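Local coordinates for heme oxygenase 1 (PDB 1WE1), which probably catalyses the oxygen-dependent opening of the heme ring to biliverdin, carbon monoxide and free iron, a key step in making the chromophores of photosynthetic antennae, at residues Y47-A52 and Q103-R108; S99-A104 and M200-E205. All coordinates share one frame; numbering follows the deposited sequence.

Contact 1: Y47-A52 and Q103-R108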
loop_
_atom_site.group_PDB
_atom_site.type_symbol
_atom_site.label_atom_id
_atom_site.label_comp_id
_atom_site.label_asym_id
_atom_site.label_seq_id
_atom_site.Cartn_x
_atom_site.Cartn_y
_atom_site.Cartn_z
ATOM N N TYR A 47 -0.012 3.950 -7.228
ATOM C CA TYR A 47 -1.084 4.207 -8.170
ATOM C C TYR A 47 -1.214 3.036 -9.157
ATOM O O TYR A 47 -2.316 2.566 -9.420
ATOM C CB TYR A 47 -0.804 5.507 -8.928
ATOM C CG TYR A 47 -1.709 5.719 -10.111
ATOM C CD1 TYR A 47 -3.065 5.975 -9.940
ATOM C CD2 TYR A 47 -1.220 5.612 -11.406
ATOM C CE1 TYR A 47 -3.908 6.112 -11.036
ATOM C CE2 TYR A 47 -2.057 5.747 -12.508
ATOM C CZ TYR A 47 -3.394 5.994 -12.318
ATOM O OH TYR A 47 -4.224 6.111 -13.419
ATOM N N PHE A 48 -0.093 2.563 -9.700
ATOM C CA PHE A 48 -0.129 1.453 -10.656
ATOM C C PHE A 48 -0.424 0.112 -9.990
ATOM O O PHE A 48 -1.135 -0.723 -10.545
ATOM C CB PHE A 48 1.193 1.359 -11.425
ATOM C CG PHE A 48 1.504 2.587 -12.237
ATOM C CD1 PHE A 48 2.422 3.529 -11.780
ATOM C CD2 PHE A 48 0.841 2.826 -13.443
ATOM C CE1 PHE A 48 2.674 4.689 -12.507
ATOM C CE2 PHE A 48 1.083 3.987 -14.181
ATOM C CZ PHE A 48 2.003 4.924 -13.712
ATOM N N VAL A 49 0.114 -0.089 -8.795
ATOM C CA VAL A 49 -0.116 -1.337 -8.098
ATOM C C VAL A 49 -1.582 -1.491 -7.747
ATOM O O VAL A 49 -2.167 -2.544 -7.976
ATOM C CB VAL A 49 0.713 -1.420 -6.818
ATOM C CG1 VAL A 49 0.401 -2.739 -6.093
ATOM C CG2 VAL A 49 2.207 -1.315 -7.159
ATOM N N TYR A 50 -2.187 -0.447 -7.185
ATOM C CA TYR A 50 -3.602 -0.523 -6.830
ATOM C C TYR A 50 -4.460 -0.659 -8.064
ATOM O O TYR A 50 -5.465 -1.352 -8.039
ATOM C CB TYR A 50 -4.037 0.699 -6.032
ATOM C CG TYR A 50 -3.656 0.614 -4.578
ATOM C CD1 TYR A 50 -4.507 0.003 -3.642
ATOM C CD2 TYR A 50 -2.443 1.133 -4.128
ATOM C CE1 TYR A 50 -4.145 -0.078 -2.287
ATOM C CE2 TYR A 50 -2.078 1.058 -2.778
ATOM C CZ TYR A 50 -2.929 0.459 -1.870
ATOM O OH TYR A 50 -2.570 0.426 -0.547
ATOM N N SER A 51 -4.069 -0.010 -9.154
ATOM C CA SER A 51 -4.853 -0.125 -10.376
ATOM C C SER A 51 -4.918 -1.593 -10.762
ATOM O O SER A 51 -6.005 -2.136 -10.962
ATOM C CB SER A 51 -4.230 0.681 -11.517
ATOM O OG SER A 51 -4.345 2.070 -11.270
ATOM N N ALA A 52 -3.747 -2.225 -10.849
ATOM C CA ALA A 52 -3.630 -3.642 -11.208
ATOM C C ALA A 52 -4.490 -4.527 -10.308
ATOM O O ALA A 52 -5.311 -5.306 -10.779
ATOM C CB ALA A 52 -2.176 -4.083 -11.114
ATOM N N GLN A 103 7.230 -1.783 -11.068
ATOM C CA GLN A 103 6.791 -2.625 -12.175
ATOM C C GLN A 103 6.808 -4.086 -11.740
ATOM O O GLN A 103 5.896 -4.852 -12.070
ATOM C CB GLN A 103 7.697 -2.422 -13.394
ATOM C CG GLN A 103 7.272 -3.219 -14.624
ATOM C CD GLN A 103 5.887 -2.839 -15.129
ATOM O OE1 GLN A 103 5.677 -1.727 -15.625
ATOM N NE2 GLN A 103 4.934 -3.763 -15.004
ATOM N N ALA A 104 7.845 -4.468 -11.000
ATOM C CA ALA A 104 7.953 -5.836 -10.516
ATOM C C ALA A 104 6.734 -6.116 -9.632
ATOM O O ALA A 104 6.140 -7.193 -9.688
ATOM C CB ALA A 104 9.250 -6.018 -9.719
ATOM N N TYR A 105 6.362 -5.132 -8.820
ATOM C CA TYR A 105 5.210 -5.271 -7.947
ATOM C C TYR A 105 3.977 -5.568 -8.809
ATOM O O TYR A 105 3.319 -6.589 -8.627
ATOM C CB TYR A 105 4.996 -3.979 -7.155
ATOM C CG TYR A 105 4.199 -4.146 -5.875
ATOM C CD1 TYR A 105 3.209 -5.134 -5.753
ATOM C CD2 TYR A 105 4.410 -3.294 -4.791
ATOM C CE1 TYR A 105 2.452 -5.261 -4.576
ATOM C CE2 TYR A 105 3.660 -3.410 -3.615
ATOM C CZ TYR A 105 2.682 -4.393 -3.517
ATOM O OH TYR A 105 1.929 -4.476 -2.364
ATOM N N VAL A 106 3.676 -4.671 -9.745
ATOM C CA VAL A 106 2.530 -4.822 -10.641
ATOM C C VAL A 106 2.577 -6.160 -11.357
ATOM O O VAL A 106 1.546 -6.814 -11.540
ATOM C CB VAL A 106 2.504 -3.705 -11.728
ATOM C CG1 VAL A 106 1.588 -4.098 -12.886
ATOM C CG2 VAL A 106 2.046 -2.409 -11.122
ATOM N N ASP A 107 3.780 -6.540 -11.779
ATOM C CA ASP A 107 3.998 -7.801 -12.487
ATOM C C ASP A 107 3.561 -8.999 -11.646
ATOM O O ASP A 107 2.891 -9.900 -12.146
ATOM C CB ASP A 107 5.477 -7.942 -12.875
ATOM C CG ASP A 107 5.857 -7.096 -14.091
ATOM O OD1 ASP A 107 7.063 -6.992 -14.386
ATOM O OD2 ASP A 107 4.958 -6.544 -14.760
ATOM N N ARG A 108 3.935 -9.005 -10.370
ATOM C CA ARG A 108 3.554 -10.100 -9.497
ATOM C C ARG A 108 2.036 -10.200 -9.333
ATOM O O ARG A 108 1.476 -11.295 -9.369
ATOM C CB ARG A 108 4.204 -9.949 -8.121
ATOM C CG ARG A 108 3.636 -10.923 -7.083
ATOM C CD ARG A 108 3.859 -12.370 -7.503
ATOM N NE ARG A 108 5.282 -12.670 -7.550
ATOM C CZ ARG A 108 6.007 -13.058 -6.503
ATOM N NH1 ARG A 108 7.306 -13.290 -6.651
ATOM N NH2 ARG A 108 5.435 -13.253 -5.318
#

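Contact 2: S99-A104 and M200-E205. With HEM (protoporphyrin IX containing Fe), chain H.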
loop_
_atom_site.group_PDB
_atom_site.type_symbol
_atom_site.label_atom_id
_atom_site.label_comp_id
_atom_site.label_asym_id
_atom_site.label_seq_id
_atom_site.Cartn_x
_atom_site.Cartn_y
_atom_site.Cartn_z
ATOM N N SER A 99 8.501 2.980 -11.388
ATOM C CA SER A 99 9.891 2.540 -11.267
ATOM C C SER A 99 10.011 1.025 -11.514
ATOM O O SER A 99 9.001 0.317 -11.608
ATOM C CB SER A 99 10.422 2.851 -9.876
ATOM O OG SER A 99 9.885 1.931 -8.950
ATOM N N ALA A 100 11.243 0.525 -11.604
ATOM C CA ALA A 100 11.453 -0.905 -11.830
ATOM C C ALA A 100 10.840 -1.741 -10.707
ATOM O O ALA A 100 10.177 -2.730 -10.977
ATOM C CB ALA A 100 12.946 -1.221 -11.967
ATOM N N ALA A 101 11.053 -1.350 -9.456
ATOM C CA ALA A 101 10.489 -2.104 -8.338
ATOM C C ALA A 101 8.974 -2.059 -8.421
ATOM O O ALA A 101 8.290 -3.062 -8.182
ATOM C CB ALA A 101 10.942 -1.523 -7.023
ATOM N N GLY A 102 8.452 -0.890 -8.771
ATOM C CA GLY A 102 7.018 -0.746 -8.888
ATOM C C GLY A 102 6.479 -1.645 -9.979
ATOM O O GLY A 102 5.398 -2.207 -9.848
ATOM N N GLN A 103 7.230 -1.783 -11.068
ATOM C CA GLN A 103 6.791 -2.625 -12.175
ATOM C C GLN A 103 6.808 -4.086 -11.740
ATOM O O GLN A 103 5.896 -4.852 -12.070
ATOM C CB GLN A 103 7.697 -2.422 -13.394
ATOM C CG GLN A 103 7.272 -3.219 -14.624
ATOM C CD GLN A 103 5.887 -2.839 -15.129
ATOM O OE1 GLN A 103 5.677 -1.727 -15.625
ATOM N NE2 GLN A 103 4.934 -3.763 -15.004
ATOM N N ALA A 104 7.845 -4.468 -11.000
ATOM C CA ALA A 104 7.953 -5.836 -10.516
ATOM C C ALA A 104 6.734 -6.116 -9.632
ATOM O O ALA A 104 6.140 -7.193 -9.688
ATOM C CB ALA A 104 9.250 -6.018 -9.719
ATOM N N MET A 200 8.993 -2.631 0.367
ATOM C CA MET A 200 10.273 -2.217 0.887
ATOM C C MET A 200 11.260 -1.880 -0.222
ATOM O O MET A 200 12.084 -0.980 -0.065
ATOM C CB MET A 200 10.835 -3.303 1.797
ATOM C CG MET A 200 10.029 -3.505 3.064
ATOM S SD MET A 200 10.962 -4.337 4.361
ATOM C CE MET A 200 10.442 -6.060 4.116
ATOM N N LYS A 201 11.176 -2.576 -1.351
ATOM C CA LYS A 201 12.098 -2.291 -2.436
ATOM C C LYS A 201 11.779 -0.935 -3.081
ATOM O O LYS A 201 12.682 -0.224 -3.530
ATOM C CB LYS A 201 12.086 -3.418 -3.474
ATOM C CG LYS A 201 13.307 -3.356 -4.382
ATOM C CD LYS A 201 13.543 -4.630 -5.173
ATOM C CE LYS A 201 14.801 -4.485 -6.035
ATOM N NZ LYS A 201 15.286 -5.790 -6.582
ATOM N N MET A 202 10.499 -0.571 -3.123
ATOM C CA MET A 202 10.120 0.721 -3.679
ATOM C C MET A 202 10.697 1.841 -2.793
ATOM O O MET A 202 11.187 2.857 -3.298
ATOM C CB MET A 202 8.599 0.847 -3.765
ATOM C CG MET A 202 7.979 -0.018 -4.844
ATOM S SD MET A 202 6.202 0.257 -5.133
ATOM C CE MET A 202 5.511 -0.242 -3.547
ATOM N N PHE A 203 10.647 1.640 -1.475
ATOM C CA PHE A 203 11.161 2.621 -0.521
ATOM C C PHE A 203 12.663 2.809 -0.683
ATOM O O PHE A 203 13.163 3.937 -0.699
ATOM C CB PHE A 203 10.898 2.194 0.923
ATOM C CG PHE A 203 9.448 2.041 1.275
ATOM C CD1 PHE A 203 8.463 2.756 0.602
ATOM C CD2 PHE A 203 9.072 1.213 2.336
ATOM C CE1 PHE A 203 7.117 2.652 0.982
ATOM C CE2 PHE A 203 7.730 1.095 2.732
ATOM C CZ PHE A 203 6.748 1.815 2.057
ATOM N N ASN A 204 13.385 1.697 -0.777
ATOM C CA ASN A 204 14.834 1.752 -0.941
ATOM C C ASN A 204 15.237 2.495 -2.227
ATOM O O ASN A 204 16.277 3.156 -2.263
ATOM C CB ASN A 204 15.423 0.339 -0.934
ATOM C CG ASN A 204 15.469 -0.260 0.455
ATOM O OD1 ASN A 204 15.885 0.400 1.413
ATOM N ND2 ASN A 204 15.054 -1.521 0.577
ATOM N N GLU A 205 14.410 2.387 -3.267
ATOM C CA GLU A 205 14.666 3.068 -4.536
ATOM C C GLU A 205 14.679 4.582 -4.337
ATOM O O GLU A 205 15.255 5.324 -5.134
ATOM C CB GLU A 205 13.576 2.750 -5.559
ATOM C CG GLU A 205 13.813 1.545 -6.419
ATOM C CD GLU A 205 12.676 1.332 -7.402
ATOM O OE1 GLU A 205 12.829 0.513 -8.333
ATOM O OE2 GLU A 205 11.617 1.980 -7.235
HETATM C CHA HEM H . -0.675 -2.785 10.812
HETATM C CHB HEM H . 0.898 -3.223 6.259
HETATM C CHC HEM H . 4.372 -0.007 7.328
HETATM C CHD HEM H . 1.797 1.394 11.126
HETATM C C1A HEM H . -0.492 -3.317 9.517
HETATM C C2A HEM H . -1.170 -4.473 8.952
HETATM C C3A HEM H . -0.689 -4.626 7.681
HETATM C C4A HEM H . 0.238 -3.507 7.456
HETATM C CMA HEM H . -1.021 -5.684 6.672
HETATM C CAA HEM H . -2.250 -5.298 9.635
HETATM C CBA HEM H . -1.750 -6.294 10.709
HETATM C CGA HEM H . -2.772 -7.066 11.317
HETATM O O1A HEM H . -2.895 -8.279 10.886
HETATM O O2A HEM H . -3.528 -6.629 12.207
HETATM C C1B HEM H . 2.030 -2.398 6.149
HETATM C C2B HEM H . 2.921 -2.357 4.992
HETATM C C3B HEM H . 3.865 -1.410 5.266
HETATM C C4B HEM H . 3.589 -0.939 6.622
HETATM C CMB HEM H . 2.753 -3.203 3.755
HETATM C CAB HEM H . 4.964 -0.866 4.373
HETATM C CBB HEM H . 6.042 -1.910 3.978
HETATM C C1C HEM H . 3.944 0.724 8.407
HETATM C C2C HEM H . 4.564 1.940 8.913
HETATM C C3C HEM H . 3.972 2.172 10.102
HETATM C C4C HEM H . 2.810 1.317 10.178
HETATM C CMC HEM H . 5.644 2.726 8.195
HETATM C CAC HEM H . 4.437 3.139 11.193
HETATM C CBC HEM H . 3.802 4.545 11.000
HETATM C C1D HEM H . 0.851 0.374 11.390
HETATM C C2D HEM H . -0.055 0.372 12.536
HETATM C C3D HEM H . -0.778 -0.772 12.424
HETATM C C4D HEM H . -0.267 -1.500 11.236
HETATM C CMD HEM H . -0.078 1.458 13.564
HETATM C CAD HEM H . -1.898 -1.302 13.288
HETATM C CBD HEM H . -1.381 -2.338 14.384
HETATM C CGD HEM H . -2.432 -3.050 15.009
HETATM O O1D HEM H . -3.413 -3.507 14.311
HETATM O O2D HEM H . -2.417 -3.249 16.258
HETATM N NA HEM H . 0.371 -2.758 8.605
HETATM N NB HEM H . 2.441 -1.524 7.131
HETATM N NC HEM H . 2.824 0.375 9.182
HETATM N ND HEM H . 0.665 -0.758 10.599
HETATM FE FE HEM H . 1.574 -1.180 8.895
HETATM O O HOH W 1 0.336 -0.185 8.047
#

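Contact 1: Y47-A52 and Q103-R108
V49 meets Y105 through a CH-pi contact. Its CG1 methyl stands over one face of the phenol ring, 3.7 Å from the centroid of the Y105 ring and only 15° off the ring normal. CG2 of V49 covers the root of the same side chain, 3.7 Å from CG of Y105, while the two side chains cross at about a right angle. V49 CG1 lies anti to its own N (chi1 178°), and that rotation is what carries the methyl out over the ring. A beta-branched residue suits this place because its two methyls cover both the ring and its base.

The other contacts are mostly aliphatic. V106 packs against F48 and A52 with different branches: CG2 touches CB of F48 at 3.9 Å, and CG1 meets the CB of A52 at 4.2 Å. CG2 of V106 also comes to 3.6 Å from O of F48, so here a methyl rests on backbone. Small A52 and slim V106 let the nearly parallel segments, 6° apart in direction, run with axes 8.9 Å from each other.

The polar bonds stay within each helix or lead to third parties. S51 OG bonds to O of Y47, which also accepts from S51 N on the opposite face of its plane. The hydroxyl of Y105 is hydrogen-bonded to N199 of helix 182-205, and its side chain touches H123 of helix 120-146. With an alanine in place of Y105 the ring and hydroxyl are gone, which would probably open a gap beside V49 and leave N199 without this mate.

With no hydrogen bond crossing between the two segments, what holds them directly is close-fitting apolar shape, and the tyrosine adds a polar anchor to a third helix.

Contact 2: S99-A104 and M200-E205
E205 directs its carboxylate at the first turn of helix 100-115, and both of its oxygens are used there. OE1 accepts from the backbone N of A101 at 2.8 Å. The N-H...O angle of this bond is 155°, and it meets the oxygen on its syn side, tilted out of the carboxylate plane. OE2 accepts from OG of S99, though the modelled separation is too short for its exact length to be trusted. The glutamate chain is extended beyond CG, which lets it span the gap between the helices.

S99 is the N-cap residue. With chi1 at 75°, its OG sits between the backbone N and the carbonyl carbon, turned toward the start of the helix, where it accepts from N of G102 at 3.2 Å. Serine suits the position because one hydroxyl can donate to the glutamate and accept from the helix. The backbone N-H groups gathered here are likely to stabilise the negative charge on E205.

Next to this polar end the side chains meet without polar bonds. The methyl of A101 points at the other helix, its CB lying 4.0 Å from CG of K201 and equally near CG of M202. E205 OE1 also rests against this CB of A101, at 3.1 Å, with no hydrogen bond. M202 leads off to one side of the contact, CG anti to the carbonyl carbon, and its SD comes 4.0 Å from CA of G102. Alanine and glycine keep this surface low, and the axes approach to 8.7 Å. F203 faces elsewhere: its CE2 lies 3.7 Å from CBB of the heme, obliquely.

The arrangement is an antiparallel helix pair, at 168°, with a serine N-cap reinforced by a glutamate from the partner segment; it belongs to the all-helical heme oxygenase fold, in which helix 182-205 also lines the heme pocket.

How the contacts relate
After three short helices, the second of which carries the axial H17, the chain forms helix 36-59, passes through helix 77-88 and returns at helix 100-115, where contact 1 closes a loop of 50 residues. It goes on through helices 120-146 and 164-176, which carry the heme-binding Y125, K168 and R172, before contact 2 closes a second, longer loop of 95 residues on helix 182-205. The second loop begins on the stretch where the first ends, so the two overlap slightly, sharing Q103 and A104, and neither contains the other. Helix 100-115 is thus the common element, flanked by a nearly parallel and an antiparallel neighbour. The contacts touch directly where Y105 CD2 packs 3.5 Å from M202 CE.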